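Local coordinates for protein quercetin 2,3-dioxygenase (Escherichia coli, PDB 1TQ5) that cleaves the flavonol quercetin with molecular oxygen in vitro, using one bound divalent metal cation, although its physiological role is unknown, at residues F34-V42 and V223-V231; T56-Y67 and F90-H101. All blocks are in the same frame, centred on the assembly; numbering follows the deposited sequence.

Interaction 1 (F34-V42 and V223-V231); sequences FMGFSALRV and VLLFDLPPV
Ser-38 reaches the backbone of the C-terminal segment through its hydroxyl: OG donates a hydrogen bond of 2.7 Å to Pro-229 O, tilted somewhat out of the carbonyl plane. With OG turned away from the serine's own nitrogen (chi1 -177°), the hydroxyl lies beside the loop that follows strand 221-228, where it also touches the Pro-229 ring, 3.6 Å from OG to CG. Serine suits the place because its short hydroxyl can reach a main-chain carbonyl in that loop. An alanine here would keep only the methyl stub and would probably leave Pro-229 O without this donor, freeing the segment 229-231 to shift.

Next to this bond, Leu-228 packs against the turn. Its CD1 meets the edge of the Phe-37 ring, 3.4 Å from CD2, and lies 4.0 Å from Leu-40 CB, while CD2 of the same leucine faces Ala-39 CB. A branched leucine fits because its two methyls part toward different neighbours. Further in, Leu-40 sets its CD2 methyl over the centre of the Phe-226 ring, 4.1 Å from the centroid and 11° off the normal, a CH-pi contact.

The protein is a bicupin, two similar beta domains placed face to face, and here the start of strand 40-48 of the first meets the end of strand 221-228 of the second.

What positions the inner residues is a type II' turn from Phe-37 to Leu-40, closed by Leu-40 N to Phe-37 O at 2.9 Å. Ser-38 has positive phi there, while the methyl of Ala-39 rests near the Pro-229 ring, CB to CG 4.2 Å. Beyond the turn, Arg-41 and Val-42 form a classic bulge against Trp-118, and Trp-184 and Ile-117 also pack on Leu-40.

Interaction 2 (T56-Y67 and F90-H101); sequences THPHKDMEILTY and FQIMSAGTGIRH. With CD (cadmium ion), chain B.
His-57 and His-101 both hold CG between the backbone nitrogen and the carbonyl carbon (chi1 37° and 77°), which brings their rings together on one face of the paired strands. His-59, on the same face, joins them. Cadmium is held by NE2 of His-59 at 2.3 Å and NE2 of His-101 at 2.6 Å, with two waters. His-57, also a ligand of the enzyme's divalent metal, is not bonded to the cadmium here; the orientation of its ring is doubtful, since a carbon, CE1, faces the ion. Imidazole suits the place because its nitrogen can meet a metal at the ring's rim, and selenomethionine Met-93 covers one face of His-101 with its CE.

Along strands 63-67 and 90-94, Gln-91 NE2 donates almost straight to Thr-66 OG1 at 3.0 Å, in its own amide plane; Gln-116 also bonds Thr-66 OG1, and Tyr-130 bonds Gln-91 OE1. On the opposite face Ser-94 OG donates to Glu-63 OE2 at 2.6 Å, and Arg-129 pairs with the carboxylate. Tyr-67 and Phe-90 form an offset stack, centroids 4.2 Å apart and planes at 9°. His-59 and His-101, with His-57 and probably Glu-103, make up the divalent-metal site of the N-terminal cupin domain.

Overall arrangement
After three short strands the chain runs through the turn at 37-40 into strand 40-48; the segment it packs against in interaction 1, 223-231, comes only near the end of the modelled chain. Interaction 2 follows soon after, on 56-67, and closes a short loop of 22 residues when 90-101 returns; it therefore lies wholly within the long loop of interaction 1, and the two do not cross. Interaction 2 belongs to the N-terminal cupin domain alone, whereas interaction 1 joins that domain to the C-terminal one. Their centres are 18 Å apart, both reach the sheet containing strands 40-48 and 63-70, and they touch where Leu-224 packs against Tyr-67.

Interaction 1 (F34-V42 and V223-V231)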
loop_
_atom_site.group_PDB
_atom_site.type_symbol
_atom_site.label_atom_id
_atom_site.label_comp_id
_atom_site.label_asym_id
_atom_site.label_seq_id
_atom_site.Cartn_x
_atom_site.Cartn_y
_atom_site.Cartn_z
ATOM N N PHE A 34 -5.218 15.392 -3.529
ATOM C CA PHE A 34 -4.503 14.126 -3.484
ATOM C C PHE A 34 -4.090 13.652 -4.876
ATOM O O PHE A 34 -4.740 12.802 -5.484
ATOM C CB PHE A 34 -5.359 13.065 -2.775
ATOM C CG PHE A 34 -5.663 13.402 -1.338
ATOM C CD1 PHE A 34 -6.710 14.261 -1.016
ATOM C CD2 PHE A 34 -4.867 12.901 -0.309
ATOM C CE1 PHE A 34 -6.961 14.619 0.304
ATOM C CE2 PHE A 34 -5.107 13.252 1.023
ATOM C CZ PHE A 34 -6.159 14.115 1.329
HETATM N N MSE A 35 -3.001 14.228 -5.375
HETATM C CA MSE A 35 -2.462 13.890 -6.686
HETATM C C MSE A 35 -1.457 12.749 -6.546
HETATM O O MSE A 35 -1.281 11.939 -7.456
HETATM C CB MSE A 35 -1.745 15.099 -7.295
HETATM C CG MSE A 35 -2.628 16.292 -7.626
HETATM SE SE MSE A 35 -3.864 15.974 -8.910
HETATM C CE MSE A 35 -3.055 14.707 -9.915
ATOM N N GLY A 36 -0.803 12.706 -5.391
ATOM C CA GLY A 36 0.203 11.697 -5.113
ATOM C C GLY A 36 1.053 12.251 -3.988
ATOM O O GLY A 36 1.469 13.408 -4.043
ATOM N N PHE A 37 1.321 11.431 -2.973
ATOM C CA PHE A 37 2.089 11.865 -1.806
ATOM C C PHE A 37 3.548 11.422 -1.858
ATOM O O PHE A 37 3.873 10.283 -1.521
ATOM C CB PHE A 37 1.414 11.315 -0.543
ATOM C CG PHE A 37 1.878 11.958 0.728
ATOM C CD1 PHE A 37 1.529 13.267 1.027
ATOM C CD2 PHE A 37 2.644 11.244 1.640
ATOM C CE1 PHE A 37 1.932 13.857 2.219
ATOM C CE2 PHE A 37 3.052 11.825 2.835
ATOM C CZ PHE A 37 2.693 13.135 3.127
ATOM N N SER A 38 4.428 12.339 -2.254
ATOM C CA SER A 38 5.853 12.042 -2.389
ATOM C C SER A 38 5.999 10.893 -3.390
ATOM O O SER A 38 5.392 10.931 -4.461
ATOM C CB SER A 38 6.465 11.659 -1.035
ATOM O OG SER A 38 7.865 11.439 -1.152
ATOM N N ALA A 39 6.783 9.872 -3.047
ATOM C CA ALA A 39 6.980 8.727 -3.940
ATOM C C ALA A 39 5.754 7.804 -3.994
ATOM O O ALA A 39 5.673 6.914 -4.842
ATOM C CB ALA A 39 8.208 7.931 -3.509
ATOM N N LEU A 40 4.806 8.014 -3.087
ATOM C CA LEU A 40 3.590 7.201 -3.060
ATOM C C LEU A 40 2.622 7.770 -4.089
ATOM O O LEU A 40 2.070 8.854 -3.908
ATOM C CB LEU A 40 2.966 7.235 -1.664
ATOM C CG LEU A 40 1.773 6.310 -1.419
ATOM C CD1 LEU A 40 2.150 4.872 -1.763
ATOM C CD2 LEU A 40 1.337 6.430 0.031
ATOM N N ARG A 41 2.416 7.033 -5.172
ATOM C CA ARG A 41 1.558 7.505 -6.242
ATOM C C ARG A 41 0.161 6.900 -6.302
ATOM O O ARG A 41 -0.790 7.577 -6.687
ATOM C CB ARG A 41 2.259 7.288 -7.591
ATOM C CG ARG A 41 3.570 8.066 -7.758
ATOM C CD ARG A 41 3.364 9.549 -7.483
ATOM N NE ARG A 41 4.522 10.354 -7.854
ATOM C CZ ARG A 41 4.930 10.550 -9.106
ATOM N NH1 ARG A 41 4.274 9.995 -10.118
ATOM N NH2 ARG A 41 5.997 11.302 -9.347
ATOM N N VAL A 42 0.035 5.634 -5.920
ATOM C CA VAL A 42 -1.257 4.958 -5.988
ATOM C C VAL A 42 -1.568 4.048 -4.793
ATOM O O VAL A 42 -0.693 3.347 -4.282
ATOM C CB VAL A 42 -1.333 4.081 -7.265
ATOM C CG1 VAL A 42 -2.694 3.421 -7.379
ATOM C CG2 VAL A 42 -1.040 4.920 -8.506
ATOM N N VAL A 223 -2.210 -0.682 10.799
ATOM C CA VAL A 223 -1.976 0.402 9.861
ATOM C C VAL A 223 -0.702 0.148 9.092
ATOM O O VAL A 223 0.182 -0.588 9.541
ATOM C CB VAL A 223 -1.827 1.775 10.566
ATOM C CG1 VAL A 223 -3.094 2.117 11.330
ATOM C CG2 VAL A 223 -0.618 1.754 11.498
ATOM N N LEU A 224 -0.634 0.753 7.913
ATOM C CA LEU A 224 0.536 0.669 7.062
ATOM C C LEU A 224 1.148 2.052 7.211
ATOM O O LEU A 224 0.461 3.061 7.027
ATOM C CB LEU A 224 0.140 0.432 5.603
ATOM C CG LEU A 224 -0.609 -0.868 5.276
ATOM C CD1 LEU A 224 -0.886 -0.926 3.791
ATOM C CD2 LEU A 224 0.228 -2.074 5.702
ATOM N N LEU A 225 2.425 2.103 7.571
ATOM C CA LEU A 225 3.083 3.383 7.739
ATOM C C LEU A 225 4.156 3.545 6.683
ATOM O O LEU A 225 5.148 2.810 6.661
ATOM C CB LEU A 225 3.686 3.508 9.144
ATOM C CG LEU A 225 4.205 4.908 9.509
ATOM C CD1 LEU A 225 4.055 5.148 11.007
ATOM C CD2 LEU A 225 5.657 5.050 9.075
ATOM N N PHE A 226 3.926 4.502 5.791
ATOM C CA PHE A 226 4.849 4.801 4.706
ATOM C C PHE A 226 5.759 5.948 5.119
ATOM O O PHE A 226 5.274 7.055 5.334
ATOM C CB PHE A 226 4.070 5.241 3.466
ATOM C CG PHE A 226 3.205 4.172 2.868
ATOM C CD1 PHE A 226 3.693 3.343 1.864
ATOM C CD2 PHE A 226 1.883 4.022 3.277
ATOM C CE1 PHE A 226 2.872 2.385 1.271
ATOM C CE2 PHE A 226 1.055 3.075 2.695
ATOM C CZ PHE A 226 1.550 2.252 1.686
ATOM N N ASP A 227 7.060 5.687 5.244
ATOM C CA ASP A 227 8.039 6.733 5.587
ATOM C C ASP A 227 8.633 7.139 4.233
ATOM O O ASP A 227 9.459 6.420 3.662
ATOM C CB ASP A 227 9.143 6.172 6.492
ATOM C CG ASP A 227 9.994 7.271 7.133
ATOM O OD1 ASP A 227 10.507 8.143 6.398
ATOM O OD2 ASP A 227 10.150 7.258 8.375
ATOM N N LEU A 228 8.219 8.299 3.734
ATOM C CA LEU A 228 8.626 8.768 2.416
ATOM C C LEU A 228 9.649 9.901 2.344
ATOM O O LEU A 228 9.756 10.722 3.252
ATOM C CB LEU A 228 7.362 9.178 1.656
ATOM C CG LEU A 228 6.297 8.080 1.650
ATOM C CD1 LEU A 228 4.904 8.673 1.495
ATOM C CD2 LEU A 228 6.621 7.095 0.540
ATOM N N PRO A 229 10.401 9.967 1.232
ATOM C CA PRO A 229 11.425 10.991 1.005
ATOM C C PRO A 229 10.872 12.408 0.835
ATOM O O PRO A 229 9.713 12.597 0.453
ATOM C CB PRO A 229 12.135 10.496 -0.255
ATOM C CG PRO A 229 11.053 9.792 -0.995
ATOM C CD PRO A 229 10.362 9.016 0.107
ATOM N N PRO A 230 11.705 13.424 1.108
ATOM C CA PRO A 230 11.312 14.834 0.988
ATOM C C PRO A 230 10.804 15.140 -0.415
ATOM O O PRO A 230 11.176 14.466 -1.373
ATOM C CB PRO A 230 12.610 15.580 1.306
ATOM C CG PRO A 230 13.321 14.630 2.244
ATOM C CD PRO A 230 13.103 13.306 1.565
ATOM N N VAL A 231 9.957 16.154 -0.541
ATOM C CA VAL A 231 9.412 16.523 -1.845
ATOM C C VAL A 231 10.156 17.712 -2.450
ATOM O O VAL A 231 9.954 18.856 -2.037
ATOM C CB VAL A 231 7.911 16.873 -1.744
ATOM C CG1 VAL A 231 7.398 17.369 -3.084
ATOM C CG2 VAL A 231 7.123 15.649 -1.293
#

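Interaction 2 (T56-Y67 and F90-H101)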
loop_
_atom_site.group_PDB
_atom_site.type_symbol
_atom_site.label_atom_id
_atom_site.label_comp_id
_atom_site.label_asym_id
_atom_site.label_seq_id
_atom_site.Cartn_x
_atom_site.Cartn_y
_atom_site.Cartn_z
ATOM N N THR A 56 -3.598 -9.320 -19.091
ATOM C CA THR A 56 -2.222 -8.861 -19.256
ATOM C C THR A 56 -2.118 -7.419 -19.745
ATOM O O THR A 56 -2.811 -7.014 -20.680
ATOM C CB THR A 56 -1.443 -9.754 -20.239
ATOM O OG1 THR A 56 -1.662 -11.134 -19.915
ATOM C CG2 THR A 56 0.047 -9.457 -20.145
ATOM N N HIS A 57 -1.233 -6.659 -19.107
ATOM C CA HIS A 57 -0.996 -5.256 -19.445
ATOM C C HIS A 57 0.436 -4.873 -19.077
ATOM O O HIS A 57 1.022 -5.434 -18.145
ATOM C CB HIS A 57 -1.994 -4.360 -18.708
ATOM C CG HIS A 57 -2.319 -4.834 -17.326
ATOM N ND1 HIS A 57 -1.398 -4.840 -16.302
ATOM C CD2 HIS A 57 -3.458 -5.350 -16.809
ATOM C CE1 HIS A 57 -1.956 -5.342 -15.216
ATOM N NE2 HIS A 57 -3.204 -5.659 -15.495
ATOM N N PRO A 58 1.019 -3.907 -19.802
ATOM C CA PRO A 58 2.390 -3.453 -19.558
ATOM C C PRO A 58 2.569 -2.390 -18.480
ATOM O O PRO A 58 1.655 -1.633 -18.166
ATOM C CB PRO A 58 2.812 -2.930 -20.924
ATOM C CG PRO A 58 1.551 -2.242 -21.371
ATOM C CD PRO A 58 0.470 -3.265 -21.011
ATOM N N HIS A 59 3.776 -2.349 -17.933
ATOM C CA HIS A 59 4.162 -1.382 -16.915
ATOM C C HIS A 59 5.609 -1.012 -17.153
ATOM O O HIS A 59 6.395 -1.836 -17.617
ATOM C CB HIS A 59 4.024 -1.968 -15.514
ATOM C CG HIS A 59 2.650 -1.843 -14.948
ATOM N ND1 HIS A 59 2.020 -0.628 -14.801
ATOM C CD2 HIS A 59 1.775 -2.779 -14.514
ATOM C CE1 HIS A 59 0.813 -0.819 -14.301
ATOM N NE2 HIS A 59 0.641 -2.116 -14.119
ATOM N N LYS A 60 5.957 0.224 -16.824
ATOM C CA LYS A 60 7.311 0.710 -17.012
ATOM C C LYS A 60 7.658 1.615 -15.835
ATOM O O LYS A 60 6.801 2.330 -15.325
ATOM C CB LYS A 60 7.387 1.496 -18.323
ATOM C CG LYS A 60 8.785 1.734 -18.856
ATOM C CD LYS A 60 8.732 2.606 -20.104
ATOM C CE LYS A 60 10.058 2.617 -20.843
ATOM N NZ LYS A 60 10.361 1.294 -21.462
ATOM N N ASP A 61 8.915 1.563 -15.405
ATOM C CA ASP A 61 9.412 2.378 -14.298
ATOM C C ASP A 61 8.395 2.593 -13.176
ATOM O O ASP A 61 7.752 3.639 -13.113
ATOM C CB ASP A 61 9.871 3.746 -14.815
ATOM C CG ASP A 61 10.720 3.645 -16.073
ATOM O OD1 ASP A 61 11.670 2.831 -16.098
ATOM O OD2 ASP A 61 10.438 4.389 -17.036
HETATM N N MSE A 62 8.262 1.615 -12.285
HETATM C CA MSE A 62 7.324 1.729 -11.172
HETATM C C MSE A 62 7.396 0.492 -10.283
HETATM O O MSE A 62 7.510 -0.632 -10.778
HETATM C CB MSE A 62 5.891 1.901 -11.703
HETATM C CG MSE A 62 4.851 2.333 -10.668
HETATM SE SE MSE A 62 4.972 4.057 -10.098
HETATM C CE MSE A 62 4.192 4.916 -11.448
ATOM N N GLU A 63 7.357 0.708 -8.973
ATOM C CA GLU A 63 7.388 -0.387 -8.007
ATOM C C GLU A 63 5.935 -0.670 -7.653
ATOM O O GLU A 63 5.249 0.194 -7.104
ATOM C CB GLU A 63 8.156 0.022 -6.743
ATOM C CG GLU A 63 9.608 0.437 -6.988
ATOM C CD GLU A 63 10.499 -0.727 -7.402
ATOM O OE1 GLU A 63 10.924 -1.504 -6.521
ATOM O OE2 GLU A 63 10.767 -0.869 -8.614
ATOM N N ILE A 64 5.465 -1.868 -7.979
ATOM C CA ILE A 64 4.083 -2.245 -7.700
ATOM C C ILE A 64 3.995 -3.234 -6.548
ATOM O O ILE A 64 4.448 -4.374 -6.654
ATOM C CB ILE A 64 3.415 -2.884 -8.932
ATOM C CG1 ILE A 64 3.629 -2.003 -10.164
ATOM C CG2 ILE A 64 1.925 -3.065 -8.670
ATOM C CD1 ILE A 64 3.044 -0.618 -10.043
ATOM N N LEU A 65 3.395 -2.791 -5.449
ATOM C CA LEU A 65 3.249 -3.629 -4.269
ATOM C C LEU A 65 1.801 -4.053 -4.052
ATOM O O LEU A 65 0.887 -3.240 -4.169
ATOM C CB LEU A 65 3.733 -2.873 -3.037
ATOM C CG LEU A 65 3.397 -3.514 -1.691
ATOM C CD1 LEU A 65 4.312 -4.702 -1.441
ATOM C CD2 LEU A 65 3.550 -2.479 -0.595
ATOM N N THR A 66 1.599 -5.327 -3.730
ATOM C CA THR A 66 0.259 -5.845 -3.468
ATOM C C THR A 66 0.161 -6.399 -2.041
ATOM O O THR A 66 1.052 -7.112 -1.588
ATOM C CB THR A 66 -0.106 -7.001 -4.424
ATOM O OG1 THR A 66 0.090 -6.592 -5.786
ATOM C CG2 THR A 66 -1.558 -7.412 -4.220
ATOM N N TYR A 67 -0.912 -6.051 -1.341
ATOM C CA TYR A 67 -1.158 -6.555 0.004
ATOM C C TYR A 67 -2.551 -7.181 0.001
ATOM O O TYR A 67 -3.550 -6.485 -0.175
ATOM C CB TYR A 67 -1.082 -5.426 1.040
ATOM C CG TYR A 67 -1.334 -5.886 2.462
ATOM C CD1 TYR A 67 -0.907 -7.146 2.895
ATOM C CD2 TYR A 67 -1.977 -5.059 3.381
ATOM C CE1 TYR A 67 -1.115 -7.570 4.207
ATOM C CE2 TYR A 67 -2.189 -5.473 4.699
ATOM C CZ TYR A 67 -1.754 -6.732 5.102
ATOM O OH TYR A 67 -1.951 -7.150 6.397
ATOM N N PHE A 90 2.331 -10.295 1.108
ATOM C CA PHE A 90 2.699 -9.213 0.209
ATOM C C PHE A 90 3.422 -9.778 -1.003
ATOM O O PHE A 90 3.831 -10.936 -1.019
ATOM C CB PHE A 90 3.671 -8.249 0.903
ATOM C CG PHE A 90 3.069 -7.461 2.034
ATOM C CD1 PHE A 90 2.474 -6.226 1.801
ATOM C CD2 PHE A 90 3.134 -7.934 3.338
ATOM C CE1 PHE A 90 1.956 -5.470 2.858
ATOM C CE2 PHE A 90 2.620 -7.190 4.398
ATOM C CZ PHE A 90 2.030 -5.953 4.157
ATOM N N GLN A 91 3.582 -8.937 -2.015
ATOM C CA GLN A 91 4.311 -9.295 -3.215
ATOM C C GLN A 91 4.742 -7.951 -3.777
ATOM O O GLN A 91 4.052 -6.952 -3.590
ATOM C CB GLN A 91 3.426 -10.047 -4.220
ATOM C CG GLN A 91 2.535 -9.175 -5.110
ATOM C CD GLN A 91 1.699 -9.993 -6.084
ATOM O OE1 GLN A 91 2.011 -11.146 -6.368
ATOM N NE2 GLN A 91 0.637 -9.390 -6.606
ATOM N N ILE A 92 5.900 -7.907 -4.416
ATOM C CA ILE A 92 6.346 -6.657 -5.001
ATOM C C ILE A 92 6.946 -6.934 -6.365
ATOM O O ILE A 92 7.546 -7.987 -6.591
ATOM C CB ILE A 92 7.372 -5.931 -4.101
ATOM C CG1 ILE A 92 7.640 -4.528 -4.659
ATOM C CG2 ILE A 92 8.661 -6.727 -4.018
ATOM C CD1 ILE A 92 8.472 -3.646 -3.745
HETATM N N MSE A 93 6.763 -5.989 -7.277
HETATM C CA MSE A 93 7.273 -6.120 -8.631
HETATM C C MSE A 93 7.813 -4.778 -9.121
HETATM O O MSE A 93 7.188 -3.736 -8.918
HETATM C CB MSE A 93 6.139 -6.590 -9.542
HETATM C CG MSE A 93 6.523 -6.907 -10.972
HETATM SE SE MSE A 93 5.063 -7.444 -11.908
HETATM C CE MSE A 93 4.428 -5.851 -12.465
ATOM N N SER A 94 8.983 -4.808 -9.745
ATOM C CA SER A 94 9.591 -3.607 -10.298
ATOM C C SER A 94 9.411 -3.687 -11.807
ATOM O O SER A 94 9.945 -4.590 -12.447
ATOM C CB SER A 94 11.086 -3.555 -9.967
ATOM O OG SER A 94 11.309 -3.400 -8.577
ATOM N N ALA A 95 8.644 -2.759 -12.375
ATOM C CA ALA A 95 8.417 -2.762 -13.816
ATOM C C ALA A 95 9.734 -2.523 -14.554
ATOM O O ALA A 95 9.938 -3.020 -15.662
ATOM C CB ALA A 95 7.398 -1.691 -14.196
ATOM N N GLY A 96 10.626 -1.765 -13.927
ATOM C CA GLY A 96 11.913 -1.481 -14.533
ATOM C C GLY A 96 11.813 -0.981 -15.962
ATOM O O GLY A 96 11.026 -0.083 -16.261
ATOM N N THR A 97 12.608 -1.572 -16.848
ATOM C CA THR A 97 12.625 -1.175 -18.252
ATOM C C THR A 97 11.328 -1.498 -18.991
ATOM O O THR A 97 11.033 -0.906 -20.029
ATOM C CB THR A 97 13.807 -1.839 -18.995
ATOM O OG1 THR A 97 13.801 -3.250 -18.746
ATOM C CG2 THR A 97 15.129 -1.250 -18.521
ATOM N N GLY A 98 10.556 -2.436 -18.456
ATOM C CA GLY A 98 9.303 -2.810 -19.090
ATOM C C GLY A 98 8.864 -4.196 -18.666
ATOM O O GLY A 98 9.702 -5.067 -18.428
ATOM N N ILE A 99 7.555 -4.413 -18.574
ATOM C CA ILE A 99 7.050 -5.715 -18.159
ATOM C C ILE A 99 5.527 -5.781 -18.294
ATOM O O ILE A 99 4.844 -4.758 -18.277
ATOM C CB ILE A 99 7.468 -5.999 -16.683
ATOM C CG1 ILE A 99 7.871 -7.466 -16.508
ATOM C CG2 ILE A 99 6.347 -5.604 -15.725
ATOM C CD1 ILE A 99 6.758 -8.459 -16.685
ATOM N N ARG A 100 5.004 -6.991 -18.450
ATOM C CA ARG A 100 3.569 -7.205 -18.563
ATOM C C ARG A 100 3.151 -8.203 -17.491
ATOM O O ARG A 100 3.893 -9.136 -17.180
ATOM C CB ARG A 100 3.214 -7.759 -19.945
ATOM C CG ARG A 100 3.144 -6.706 -21.040
ATOM C CD ARG A 100 3.005 -7.337 -22.419
ATOM N NE ARG A 100 4.221 -8.037 -22.824
ATOM C CZ ARG A 100 5.406 -7.452 -22.987
ATOM N NH1 ARG A 100 5.542 -6.148 -22.781
ATOM N NH2 ARG A 100 6.458 -8.174 -23.348
ATOM N N HIS A 101 1.976 -8.007 -16.909
ATOM C CA HIS A 101 1.522 -8.941 -15.894
ATOM C C HIS A 101 0.013 -8.961 -15.787
ATOM O O HIS A 101 -0.676 -8.116 -16.355
ATOM C CB HIS A 101 2.124 -8.604 -14.523
ATOM C CG HIS A 101 1.468 -7.446 -13.835
ATOM N ND1 HIS A 101 1.259 -7.414 -12.474
ATOM C CD2 HIS A 101 0.978 -6.279 -14.318
ATOM C CE1 HIS A 101 0.667 -6.279 -12.147
ATOM N NE2 HIS A 101 0.485 -5.572 -13.248
HETATM CD CD CD B . -1.025 -3.487 -13.358
HETATM O O HOH W 1 10.493 -0.060 -11.439
HETATM O O HOH W 2 -2.469 -1.277 -13.759
HETATM O O HOH W 3 -1.315 -2.897 -10.917
#